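Local coordinates for protein probable 2-oxoglutarate-dependent dioxygenase At5g05600 (Arabidopsis thaliana, PDB 6LSV) that hydroxylates the plant hormone jasmonate to 12-hydroxyjasmonate, using iron, 2-oxoglutarate and molecular oxygen, as part of the jasmonate defence signalling pathway, at residues 321-333 with 341-353. Numbering follows the deposited sequence.
Sequences PPLYPPMTFDQYR and PQGKSHVESHISP. With JAA ({(1R,2R)-3-oxo-2-[(2Z)-pent-2-en-1-yl]cyclopentyl}acetic acid), chain D.
An aromatic cluster of Y324, Y332 and H350 fastens the C-terminal tail of this 2-oxoglutarate-dependent dioxygenase to segment 321-333, which runs from a proline-rich loop into helix 329-332. H350 contributes the largest share of the contact: with CG anti to the backbone N (chi1 -165°), its imidazole swings in between M327, P325 and the two tyrosines. Y332 turns its edge to the imidazole face, planes at 83° and centroids 5.8 Å apart, whereas the Y324 ring meets it rim to rim. P325 CD lies over one imidazole face, and M327 SD approaches obliquely, 4.4 Å from the ring centroid. At the imidazole edge, in plane, a water bridges NE2 and P325 O. On either side of H350 in sequence, V347 CG2 (3.8 Å) and I351 CG1 (3.4 Å) touch Y324 CE2. The Y332 hydroxyl reaches V347 CB but is hydrogen-bonded to D269, and that of Y324 to S277 and Q272. Beyond the cluster, S352 N donates to L323 O (2.9 Å, 152° at the hydrogen), and S352 OG adds a weak bond to the same carbonyl. At the other end of 321-333, R333 grips the jasmonate carboxylate through NE to O03 (2.8 Å) and NH2 to O02 (2.7 Å), its guanidinium face against F329 CE2. Ring packing thus joins the tail to the segment bearing this substrate-binding arginine, while one backbone bond pins the tail's end.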
loop_
_atom_site.group_PDB
_atom_site.type_symbol
_atom_site.label_atom_id
_atom_site.label_comp_id
_atom_site.label_asym_id
_atom_site.label_seq_id
_atom_site.Cartn_x
_atom_site.Cartn_y
_atom_site.Cartn_z
ATOM N N PRO A 321 -16.863 -23.469 -3.579
ATOM C CA PRO A 321 -17.495 -22.618 -4.589
ATOM C C PRO A 321 -16.857 -21.241 -4.603
ATOM O O PRO A 321 -16.162 -20.864 -3.648
ATOM C CB PRO A 321 -18.958 -22.552 -4.127
ATOM C CG PRO A 321 -18.887 -22.758 -2.659
ATOM C CD PRO A 321 -17.757 -23.723 -2.435
ATOM N N PRO A 322 -17.063 -20.461 -5.665
ATOM C CA PRO A 322 -16.476 -19.115 -5.714
ATOM C C PRO A 322 -17.118 -18.209 -4.672
ATOM O O PRO A 322 -18.344 -18.102 -4.593
ATOM C CB PRO A 322 -16.778 -18.650 -7.142
ATOM C CG PRO A 322 -18.006 -19.424 -7.526
ATOM C CD PRO A 322 -17.828 -20.771 -6.887
ATOM N N LEU A 323 -16.276 -17.555 -3.873
ATOM C CA LEU A 323 -16.736 -16.795 -2.718
ATOM C C LEU A 323 -17.045 -15.333 -3.023
ATOM O O LEU A 323 -17.575 -14.640 -2.147
ATOM C CB LEU A 323 -15.697 -16.868 -1.597
ATOM C CG LEU A 323 -15.552 -18.219 -0.897
ATOM C CD1 LEU A 323 -14.157 -18.374 -0.305
ATOM C CD2 LEU A 323 -16.613 -18.383 0.179
ATOM N N TYR A 324 -16.736 -14.845 -4.226
ATOM C CA TYR A 324 -16.968 -13.446 -4.572
ATOM C C TYR A 324 -17.538 -13.331 -5.980
ATOM O O TYR A 324 -17.107 -14.056 -6.888
ATOM C CB TYR A 324 -15.680 -12.610 -4.493
ATOM C CG TYR A 324 -14.857 -12.794 -3.234
ATOM C CD1 TYR A 324 -13.924 -13.818 -3.135
ATOM C CD2 TYR A 324 -14.995 -11.928 -2.157
ATOM C CE1 TYR A 324 -13.161 -13.986 -1.992
ATOM C CE2 TYR A 324 -14.233 -12.087 -1.010
ATOM C CZ TYR A 324 -13.320 -13.120 -0.933
ATOM O OH TYR A 324 -12.561 -13.285 0.203
ATOM N N PRO A 325 -18.494 -12.431 -6.192
ATOM C CA PRO A 325 -18.989 -12.170 -7.545
ATOM C C PRO A 325 -17.975 -11.375 -8.347
ATOM O O PRO A 325 -17.033 -10.802 -7.778
ATOM C CB PRO A 325 -20.265 -11.353 -7.298
ATOM C CG PRO A 325 -20.028 -10.697 -5.981
ATOM C CD PRO A 325 -19.267 -11.703 -5.173
ATOM N N PRO A 326 -18.126 -11.315 -9.671
ATOM C CA PRO A 326 -17.173 -10.546 -10.481
ATOM C C PRO A 326 -17.347 -9.047 -10.290
ATOM O O PRO A 326 -18.464 -8.541 -10.159
ATOM C CB PRO A 326 -17.511 -10.966 -11.917
ATOM C CG PRO A 326 -18.936 -11.433 -11.844
ATOM C CD PRO A 326 -19.061 -12.090 -10.506
ATOM N N MET A 327 -16.219 -8.336 -10.280
ATOM C CA MET A 327 -16.221 -6.882 -10.167
ATOM C C MET A 327 -14.886 -6.356 -10.666
ATOM O O MET A 327 -13.832 -6.857 -10.262
ATOM C CB MET A 327 -16.468 -6.434 -8.718
ATOM C CG MET A 327 -16.490 -4.922 -8.527
ATOM S SD MET A 327 -16.703 -4.411 -6.804
ATOM C CE MET A 327 -18.483 -4.273 -6.690
ATOM N N THR A 328 -14.928 -5.360 -11.545
ATOM C CA THR A 328 -13.695 -4.761 -12.025
ATOM C C THR A 328 -12.985 -4.030 -10.889
ATOM O O THR A 328 -13.588 -3.669 -9.873
ATOM C CB THR A 328 -13.969 -3.785 -13.171
ATOM O OG1 THR A 328 -14.625 -2.619 -12.659
ATOM C CG2 THR A 328 -14.845 -4.433 -14.230
ATOM N N PHE A 329 -11.679 -3.821 -11.067
ATOM C CA PHE A 329 -10.933 -3.029 -10.099
ATOM C C PHE A 329 -11.307 -1.554 -10.169
ATOM O O PHE A 329 -11.145 -0.835 -9.176
ATOM C CB PHE A 329 -9.430 -3.207 -10.309
ATOM C CG PHE A 329 -8.593 -2.525 -9.269
ATOM C CD1 PHE A 329 -8.820 -2.757 -7.922
ATOM C CD2 PHE A 329 -7.589 -1.646 -9.636
ATOM C CE1 PHE A 329 -8.055 -2.126 -6.957
ATOM C CE2 PHE A 329 -6.821 -1.012 -8.679
ATOM C CZ PHE A 329 -7.053 -1.251 -7.335
ATOM N N ASP A 330 -11.808 -1.094 -11.317
ATOM C CA ASP A 330 -12.329 0.265 -11.403
ATOM C C ASP A 330 -13.516 0.459 -10.470
ATOM O O ASP A 330 -13.631 1.495 -9.805
ATOM C CB ASP A 330 -12.729 0.579 -12.842
ATOM C CG ASP A 330 -11.600 1.188 -13.633
ATOM O OD1 ASP A 330 -10.690 1.771 -13.005
ATOM O OD2 ASP A 330 -11.626 1.092 -14.879
ATOM N N GLN A 331 -14.414 -0.528 -10.410
ATOM C CA GLN A 331 -15.538 -0.448 -9.484
ATOM C C GLN A 331 -15.072 -0.619 -8.046
ATOM O O GLN A 331 -15.549 0.079 -7.144
ATOM C CB GLN A 331 -16.580 -1.512 -9.822
ATOM C CG GLN A 331 -17.516 -1.157 -10.955
ATOM C CD GLN A 331 -17.843 -2.358 -11.825
ATOM O OE1 GLN A 331 -18.123 -3.446 -11.320
ATOM N NE2 GLN A 331 -17.819 -2.163 -13.137
ATOM N N TYR A 332 -14.142 -1.547 -7.815
ATOM C CA TYR A 332 -13.750 -1.893 -6.454
ATOM C C TYR A 332 -13.037 -0.736 -5.766
ATOM O O TYR A 332 -13.332 -0.412 -4.610
ATOM C CB TYR A 332 -12.859 -3.134 -6.472
ATOM C CG TYR A 332 -12.610 -3.730 -5.106
ATOM C CD1 TYR A 332 -11.631 -3.212 -4.268
ATOM C CD2 TYR A 332 -13.356 -4.809 -4.657
ATOM C CE1 TYR A 332 -11.404 -3.754 -3.020
ATOM C CE2 TYR A 332 -13.134 -5.359 -3.411
ATOM C CZ TYR A 332 -12.156 -4.828 -2.598
ATOM O OH TYR A 332 -11.932 -5.368 -1.357
ATOM N N ARG A 333 -12.090 -0.104 -6.459
ATOM C CA ARG A 333 -11.261 0.914 -5.824
ATOM C C ARG A 333 -12.060 2.124 -5.353
ATOM O O ARG A 333 -11.541 2.915 -4.558
ATOM C CB ARG A 333 -10.157 1.355 -6.783
ATOM C CG ARG A 333 -10.651 2.249 -7.899
ATOM C CD ARG A 333 -9.739 2.170 -9.093
ATOM N NE ARG A 333 -8.340 2.286 -8.704
ATOM C CZ ARG A 333 -7.330 2.234 -9.563
ATOM N NH1 ARG A 333 -7.576 2.064 -10.854
ATOM N NH2 ARG A 333 -6.079 2.348 -9.131
ATOM N N PRO A 341 -9.897 4.322 4.664
ATOM C CA PRO A 341 -9.613 3.051 5.346
ATOM C C PRO A 341 -10.770 2.536 6.187
ATOM O O PRO A 341 -11.255 3.225 7.087
ATOM C CB PRO A 341 -8.404 3.395 6.227
ATOM C CG PRO A 341 -7.734 4.511 5.509
ATOM C CD PRO A 341 -8.843 5.323 4.897
ATOM N N GLN A 342 -11.217 1.315 5.894
ATOM C CA GLN A 342 -12.264 0.652 6.661
ATOM C C GLN A 342 -11.861 -0.776 7.012
ATOM O O GLN A 342 -12.708 -1.671 7.064
ATOM C CB GLN A 342 -13.591 0.657 5.901
ATOM C CG GLN A 342 -14.177 2.035 5.640
ATOM C CD GLN A 342 -14.321 2.878 6.897
ATOM O OE1 GLN A 342 -14.441 2.358 8.008
ATOM N NE2 GLN A 342 -14.311 4.193 6.723
ATOM N N GLY A 343 -10.573 -1.004 7.255
ATOM C CA GLY A 343 -10.121 -2.346 7.574
ATOM C C GLY A 343 -10.301 -3.276 6.394
ATOM O O GLY A 343 -10.089 -2.900 5.235
ATOM N N LYS A 344 -10.706 -4.512 6.686
ATOM C CA LYS A 344 -11.014 -5.499 5.661
ATOM C C LYS A 344 -12.513 -5.628 5.413
ATOM O O LYS A 344 -12.959 -6.641 4.862
ATOM C CB LYS A 344 -10.420 -6.858 6.036
ATOM C CG LYS A 344 -8.904 -6.862 6.168
ATOM C CD LYS A 344 -8.337 -8.260 5.987
ATOM C CE LYS A 344 -8.848 -8.904 4.707
ATOM N NZ LYS A 344 -8.037 -10.088 4.305
ATOM N N SER A 345 -13.300 -4.625 5.810
ATOM C CA SER A 345 -14.738 -4.695 5.590
ATOM C C SER A 345 -15.103 -4.528 4.123
ATOM O O SER A 345 -16.191 -4.954 3.716
ATOM C CB SER A 345 -15.461 -3.643 6.438
ATOM O OG SER A 345 -15.183 -2.331 5.986
ATOM N N HIS A 346 -14.218 -3.928 3.319
ATOM C CA HIS A 346 -14.504 -3.760 1.898
ATOM C C HIS A 346 -14.535 -5.107 1.178
ATOM O O HIS A 346 -15.463 -5.389 0.412
ATOM C CB HIS A 346 -13.475 -2.825 1.258
ATOM C CG HIS A 346 -13.652 -1.383 1.625
ATOM N ND1 HIS A 346 -12.588 -0.532 1.835
ATOM C CD2 HIS A 346 -14.770 -0.642 1.817
ATOM C CE1 HIS A 346 -13.042 0.669 2.145
ATOM N NE2 HIS A 346 -14.364 0.630 2.138
ATOM N N VAL A 347 -13.533 -5.958 1.419
ATOM C CA VAL A 347 -13.505 -7.252 0.744
ATOM C C VAL A 347 -14.461 -8.245 1.406
ATOM O O VAL A 347 -15.017 -9.120 0.732
ATOM C CB VAL A 347 -12.066 -7.804 0.683
ATOM C CG1 VAL A 347 -11.511 -8.042 2.079
ATOM C CG2 VAL A 347 -12.010 -9.085 -0.148
ATOM N N GLU A 348 -14.688 -8.129 2.714
ATOM C CA GLU A 348 -15.585 -9.077 3.366
ATOM C C GLU A 348 -17.050 -8.778 3.071
ATOM O O GLU A 348 -17.868 -9.703 3.047
ATOM C CB GLU A 348 -15.319 -9.101 4.871
ATOM C CG GLU A 348 -14.435 -10.276 5.289
ATOM C CD GLU A 348 -13.460 -9.918 6.391
ATOM O OE1 GLU A 348 -13.798 -9.035 7.207
ATOM O OE2 GLU A 348 -12.359 -10.512 6.443
ATOM N N SER A 349 -17.404 -7.515 2.830
ATOM C CA SER A 349 -18.736 -7.225 2.311
ATOM C C SER A 349 -18.881 -7.601 0.843
ATOM O O SER A 349 -19.979 -7.476 0.288
ATOM C CB SER A 349 -19.067 -5.745 2.497
ATOM O OG SER A 349 -18.425 -4.963 1.509
ATOM N N HIS A 350 -17.797 -8.042 0.207
ATOM C CA HIS A 350 -17.819 -8.499 -1.175
ATOM C C HIS A 350 -18.071 -9.999 -1.289
ATOM O O HIS A 350 -18.386 -10.474 -2.385
ATOM C CB HIS A 350 -16.492 -8.127 -1.856
ATOM C CG HIS A 350 -16.517 -8.207 -3.352
ATOM N ND1 HIS A 350 -17.485 -7.595 -4.118
ATOM C CD2 HIS A 350 -15.675 -8.811 -4.224
ATOM C CE1 HIS A 350 -17.247 -7.830 -5.397
ATOM N NE2 HIS A 350 -16.153 -8.565 -5.489
ATOM N N ILE A 351 -17.938 -10.748 -0.191
ATOM C CA ILE A 351 -18.257 -12.174 -0.204
ATOM C C ILE A 351 -19.719 -12.344 -0.588
ATOM O O ILE A 351 -20.614 -11.796 0.067
ATOM C CB ILE A 351 -17.957 -12.814 1.158
ATOM C CG1 ILE A 351 -16.463 -13.108 1.311
ATOM C CG2 ILE A 351 -18.747 -14.100 1.332
ATOM C CD1 ILE A 351 -16.023 -13.342 2.743
ATOM N N SER A 352 -19.969 -13.095 -1.660
ATOM C CA SER A 352 -21.330 -13.266 -2.148
ATOM C C SER A 352 -22.192 -13.954 -1.087
ATOM O O SER A 352 -21.696 -14.770 -0.305
ATOM C CB SER A 352 -21.335 -14.065 -3.452
ATOM O OG SER A 352 -20.312 -15.044 -3.469
ATOM N N PRO A 353 -23.495 -13.626 -1.026
ATOM C CA PRO A 353 -24.396 -14.093 0.039
ATOM C C PRO A 353 -24.521 -15.615 0.117
ATOM O O PRO A 353 -24.306 -16.290 -0.891
ATOM C CB PRO A 353 -25.745 -13.460 -0.334
ATOM C CG PRO A 353 -25.630 -13.105 -1.783
ATOM C CD PRO A 353 -24.192 -12.765 -1.999
HETATM O O01 JAA D . -4.115 6.754 -1.992
HETATM O O02 JAA D . -5.775 2.547 -6.468
HETATM O O03 JAA D . -7.688 3.565 -6.290
HETATM C C04 JAA D . -5.450 4.499 -4.125
HETATM C C05 JAA D . -5.229 4.912 -2.567
HETATM C C06 JAA D . -6.049 5.780 -4.763
HETATM C C07 JAA D . -5.798 6.807 -3.874
HETATM C C08 JAA D . -4.903 6.168 -2.656
HETATM C C09 JAA D . -4.057 4.069 -1.897
HETATM C C10 JAA D . -6.354 3.403 -4.271
HETATM C C11 JAA D . -4.610 2.767 -1.316
HETATM C C12 JAA D . -6.621 3.158 -5.760
HETATM C C13 JAA D . -4.323 2.375 -0.089
HETATM C C14 JAA D . -3.424 3.210 0.820
HETATM C C15 JAA D . -4.127 3.447 2.156
HETATM O O HOH W 1 -14.250 -9.267 -7.667
#